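Local coordinates for protein pyridine nucleotide-disulphide oxidoreductase dimerisation region (Escherichia coli BL21, PDB 6KYY) that is a hypochlorous acid-induced flavoprotein disulfide reductase that carries FAD, binds copper(II) and is probably involved in resistance to reactive chlorine stress, at residues E128-A136 / N293-T301. Sequence-based numbering, arbitrary orientation.
With FAD (flavin-adenine dinucleotide), chain N.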
loop_
_atom_site.group_PDB
_atom_site.type_symbol
_atom_site.label_atom_id
_atom_site.label_comp_id
_atom_site.label_asym_id
_atom_site.label_seq_id
_atom_site.Cartn_x
_atom_site.Cartn_y
_atom_site.Cartn_z
ATOM N N GLU B 128 23.211 12.998 33.629
ATOM C CA GLU B 128 23.995 14.015 32.937
ATOM C C GLU B 128 23.151 14.723 31.886
ATOM O O GLU B 128 23.217 15.950 31.744
ATOM C CB GLU B 128 25.227 13.379 32.293
ATOM C CG GLU B 128 26.481 13.417 33.148
ATOM C CD GLU B 128 27.556 12.474 32.643
ATOM O OE1 GLU B 128 28.610 12.363 33.304
ATOM O OE2 GLU B 128 27.348 11.843 31.586
ATOM N N LYS B 129 22.361 13.960 31.134
ATOM C CA LYS B 129 21.365 14.485 30.213
ATOM C C LYS B 129 20.051 13.767 30.475
ATOM O O LYS B 129 20.041 12.572 30.782
ATOM C CB LYS B 129 21.782 14.292 28.748
ATOM C CG LYS B 129 23.255 14.545 28.461
ATOM C CD LYS B 129 23.540 14.438 26.971
ATOM C CE LYS B 129 24.938 14.928 26.626
ATOM N NZ LYS B 129 25.636 15.514 27.803
ATOM N N ILE B 130 18.945 14.497 30.367
ATOM C CA ILE B 130 17.616 13.938 30.591
ATOM C C ILE B 130 16.737 14.280 29.397
ATOM O O ILE B 130 16.782 15.401 28.880
ATOM C CB ILE B 130 16.991 14.451 31.906
ATOM C CG1 ILE B 130 17.993 14.323 33.057
ATOM C CG2 ILE B 130 15.724 13.681 32.230
ATOM C CD1 ILE B 130 17.522 14.931 34.357
ATOM N N PHE B 131 15.936 13.310 28.960
ATOM C CA PHE B 131 15.121 13.432 27.754
ATOM C C PHE B 131 13.668 13.155 28.118
ATOM O O PHE B 131 13.324 12.034 28.506
ATOM C CB PHE B 131 15.611 12.474 26.668
ATOM C CG PHE B 131 17.086 12.577 26.388
ATOM C CD1 PHE B 131 18.005 11.881 27.158
ATOM C CD2 PHE B 131 17.555 13.367 25.352
ATOM C CE1 PHE B 131 19.360 11.976 26.903
ATOM C CE2 PHE B 131 18.910 13.466 25.091
ATOM C CZ PHE B 131 19.812 12.770 25.868
ATOM N N ILE B 132 12.821 14.172 27.988
ATOM C CA ILE B 132 11.408 14.053 28.332
ATOM C C ILE B 132 10.665 13.419 27.160
ATOM O O ILE B 132 10.714 13.924 26.034
ATOM C CB ILE B 132 10.812 15.420 28.693
ATOM C CG1 ILE B 132 11.466 15.965 29.965
ATOM C CG2 ILE B 132 9.302 15.319 28.857
ATOM C CD1 ILE B 132 10.774 17.185 30.539
ATOM N N ASN B 133 9.967 12.316 27.427
ATOM C CA ASN B 133 9.274 11.548 26.397
ATOM C C ASN B 133 7.975 10.974 26.948
ATOM O O ASN B 133 7.648 9.803 26.726
ATOM C CB ASN B 133 10.171 10.434 25.854
ATOM C CG ASN B 133 9.664 9.857 24.546
ATOM O OD1 ASN B 133 10.034 8.749 24.162
ATOM N ND2 ASN B 133 8.812 10.606 23.857
ATOM N N THR B 134 7.209 11.792 27.671
ATOM C CA THR B 134 6.031 11.309 28.380
ATOM C C THR B 134 4.777 11.250 27.517
ATOM O O THR B 134 3.787 10.644 27.939
ATOM C CB THR B 134 5.752 12.183 29.607
ATOM O OG1 THR B 134 5.713 13.561 29.219
ATOM C CG2 THR B 134 6.836 11.986 30.655
ATOM N N GLY B 135 4.785 11.860 26.333
ATOM C CA GLY B 135 3.616 11.771 25.480
ATOM C C GLY B 135 2.470 12.644 25.966
ATOM O O GLY B 135 2.659 13.644 26.667
ATOM N N ALA B 136 1.258 12.249 25.591
ATOM C CA ALA B 136 0.053 13.027 25.842
ATOM C C ALA B 136 -0.928 12.229 26.698
ATOM O O ALA B 136 -0.656 11.102 27.119
ATOM C CB ALA B 136 -0.600 13.450 24.523
ATOM N N ASN B 293 20.766 20.641 29.139
ATOM C CA ASN B 293 20.915 19.188 29.221
ATOM C C ASN B 293 19.587 18.473 29.446
ATOM O O ASN B 293 19.569 17.317 29.885
ATOM C CB ASN B 293 21.923 18.785 30.305
ATOM C CG ASN B 293 23.330 19.248 29.989
ATOM O OD1 ASN B 293 23.957 18.765 29.047
ATOM N ND2 ASN B 293 23.834 20.189 30.779
ATOM N N ILE B 294 18.468 19.129 29.146
ATOM C CA ILE B 294 17.148 18.513 29.207
ATOM C C ILE B 294 16.501 18.649 27.836
ATOM O O ILE B 294 16.370 19.763 27.311
ATOM C CB ILE B 294 16.262 19.143 30.293
ATOM C CG1 ILE B 294 16.788 18.798 31.691
ATOM C CG2 ILE B 294 14.810 18.705 30.112
ATOM C CD1 ILE B 294 16.490 17.384 32.135
ATOM N N TRP B 295 16.105 17.521 27.256
ATOM C CA TRP B 295 15.426 17.484 25.971
ATOM C C TRP B 295 13.973 17.073 26.160
ATOM O O TRP B 295 13.592 16.494 27.180
ATOM C CB TRP B 295 16.109 16.504 25.009
ATOM C CG TRP B 295 17.407 16.978 24.435
ATOM C CD1 TRP B 295 17.619 17.454 23.175
ATOM C CD2 TRP B 295 18.681 17.000 25.090
ATOM N NE1 TRP B 295 18.942 17.780 23.007
ATOM C CE2 TRP B 295 19.616 17.511 24.169
ATOM C CE3 TRP B 295 19.120 16.641 26.369
ATOM C CZ2 TRP B 295 20.964 17.672 24.485
ATOM C CZ3 TRP B 295 20.458 16.801 26.678
ATOM C CH2 TRP B 295 21.364 17.312 25.742
ATOM N N ALA B 296 13.160 17.375 25.151
ATOM C CA ALA B 296 11.778 16.922 25.094
ATOM C C ALA B 296 11.504 16.383 23.700
ATOM O O ALA B 296 11.876 17.010 22.703
ATOM C CB ALA B 296 10.801 18.048 25.435
ATOM N N MET B 297 10.859 15.220 23.633
ATOM C CA MET B 297 10.565 14.569 22.368
ATOM C C MET B 297 9.133 14.057 22.383
ATOM O O MET B 297 8.617 13.640 23.421
ATOM C CB MET B 297 11.525 13.403 22.096
ATOM C CG MET B 297 12.958 13.813 21.801
ATOM S SD MET B 297 14.111 12.449 22.036
ATOM C CE MET B 297 13.631 11.884 23.665
ATOM N N GLY B 298 8.499 14.095 21.218
ATOM C CA GLY B 298 7.178 13.522 21.061
ATOM C C GLY B 298 6.058 14.497 21.366
ATOM O O GLY B 298 6.220 15.721 21.371
ATOM N N ASP B 299 4.884 13.919 21.641
ATOM C CA ASP B 299 3.666 14.696 21.845
ATOM C C ASP B 299 3.732 15.607 23.063
ATOM O O ASP B 299 2.866 16.476 23.210
ATOM C CB ASP B 299 2.467 13.756 21.967
ATOM C CG ASP B 299 2.439 12.702 20.878
ATOM O OD1 ASP B 299 3.101 12.902 19.838
ATOM O OD2 ASP B 299 1.757 11.673 21.064
ATOM N N VAL B 300 4.723 15.433 23.939
ATOM C CA VAL B 300 4.903 16.346 25.060
ATOM C C VAL B 300 5.400 17.714 24.617
ATOM O O VAL B 300 5.397 18.657 25.416
ATOM C CB VAL B 300 5.864 15.727 26.096
ATOM C CG1 VAL B 300 7.313 15.962 25.695
ATOM C CG2 VAL B 300 5.590 16.280 27.481
ATOM N N THR B 301 5.817 17.847 23.360
ATOM C CA THR B 301 6.303 19.106 22.812
ATOM C C THR B 301 5.185 20.012 22.315
ATOM O O THR B 301 5.460 21.149 21.918
ATOM C CB THR B 301 7.277 18.838 21.657
ATOM O OG1 THR B 301 6.680 17.926 20.728
ATOM C CG2 THR B 301 8.574 18.239 22.178
HETATM P PA FAD N . 4.273 7.953 24.006
HETATM O O1A FAD N . 2.984 8.628 24.293
HETATM O O2A FAD N . 4.234 6.876 22.917
HETATM O O5B FAD N . 4.880 7.344 25.320
HETATM C C5B FAD N . 4.457 7.802 26.621
HETATM C C4B FAD N . 4.979 6.843 27.662
HETATM O O4B FAD N . 5.523 7.581 28.781
HETATM C C3B FAD N . 3.941 5.878 28.237
HETATM O O3B FAD N . 4.468 4.560 28.308
HETATM C C2B FAD N . 3.653 6.460 29.624
HETATM O O2B FAD N . 3.286 5.448 30.556
HETATM C C1B FAD N . 5.011 7.051 29.983
HETATM N N9A FAD N . 4.962 8.118 30.979
HETATM C C8A FAD N . 4.119 9.198 30.997
HETATM N N7A FAD N . 4.299 10.001 32.019
HETATM C C5A FAD N . 5.333 9.405 32.725
HETATM C C6A FAD N . 6.000 9.760 33.914
HETATM N N6A FAD N . 5.710 10.848 34.632
HETATM N N1A FAD N . 6.990 8.946 34.345
HETATM C C2A FAD N . 7.284 7.857 33.632
HETATM N N3A FAD N . 6.726 7.422 32.500
HETATM C C4A FAD N . 5.752 8.245 32.096
HETATM N N1 FAD N . 0.122 8.279 15.414
HETATM C C2 FAD N . 0.394 8.008 14.103
HETATM O O2 FAD N . 1.458 8.356 13.577
HETATM N N3 FAD N . -0.534 7.328 13.335
HETATM C C4 FAD N . -1.772 6.885 13.757
HETATM O O4 FAD N . -2.509 6.280 12.981
HETATM C C4X FAD N . -2.055 7.181 15.151
HETATM N N5 FAD N . -3.185 6.771 15.646
HETATM C C5X FAD N . -3.451 7.048 16.977
HETATM C C6 FAD N . -4.667 6.632 17.516
HETATM C C7 FAD N . -4.982 6.885 18.847
HETATM C C7M FAD N . -6.305 6.420 19.397
HETATM C C8 FAD N . -4.065 7.572 19.659
HETATM C C8M FAD N . -4.376 7.861 21.102
HETATM C C9 FAD N . -2.851 7.990 19.123
HETATM C C9A FAD N . -2.539 7.733 17.793
HETATM N N10 FAD N . -1.316 8.137 17.221
HETATM C C10 FAD N . -1.041 7.879 15.901
HETATM C "C1'" FAD N . -0.319 8.868 18.018
HETATM C "C2'" FAD N . 0.727 7.961 18.658
HETATM O "O2'" FAD N . 0.112 7.082 19.600
HETATM C "C3'" FAD N . 1.763 8.824 19.380
HETATM O "O3'" FAD N . 1.896 10.062 18.692
HETATM C "C4'" FAD N . 3.143 8.177 19.507
HETATM O "O4'" FAD N . 3.070 7.073 20.411
HETATM C "C5'" FAD N . 4.208 9.157 19.954
HETATM O "O5'" FAD N . 4.205 9.231 21.395
HETATM P P FAD N . 5.459 9.759 22.188
HETATM O O1P FAD N . 6.742 9.282 21.499
HETATM O O2P FAD N . 5.372 11.223 22.381
HETATM O O3P FAD N . 5.366 9.023 23.591
#
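F131 and W295 lie side by side where strand 130-132 pairs in parallel with strand 294-296, in the Rossmann-type FAD domain of a pyridine nucleotide-disulfide oxidoreductase. The ladder runs I130 N to N293 O, W295 N to I130 O, I132 N to W295 O and M297 N to I132 O, the last at 2.7 Å and nearly collinear with the carbonyl. Strand 10-16 pairs with the other side of strand 130-132.

On the face of the sheet that carries both rings, beneath helices 20-31 and 307-321, the F131 side chain can be followed outward. F131 CB meets M297 CE at 3.6 Å; with chi1 at -52° the ring is placed beside the backbone N, and F131 CD2 comes to 3.5 Å from W295 CB. F131 CE2 lies over one face of the indole, toward its rim, 3.4 Å from W295 CE3, while F131 CZ draws off to 4.0 Å from W295 CE3. The phenyl ring is inclined 24° to the six-membered ring of W295 and displaced along it, giving little overlap. K129 runs alongside the indole, its CB and CD near CZ3 and CH2. On the face carrying I130 and I132, CG2 of I132 rests on CG1 of V300, the two side chains meeting at about a right angle.

Beyond the strands both segments turn to the FAD pyrophosphate. N133, whose OD1 accepts from G22 N, sends ND2 to M297 O from well above the carbonyl plane and weakly to FAD O1P. D299 holds the cofactor at two points: its backbone N donates to FAD O2P at 2.8 Å, and its carboxylate OD2 accepts from the ribityl hydroxyl O3' of FAD at 2.9 Å.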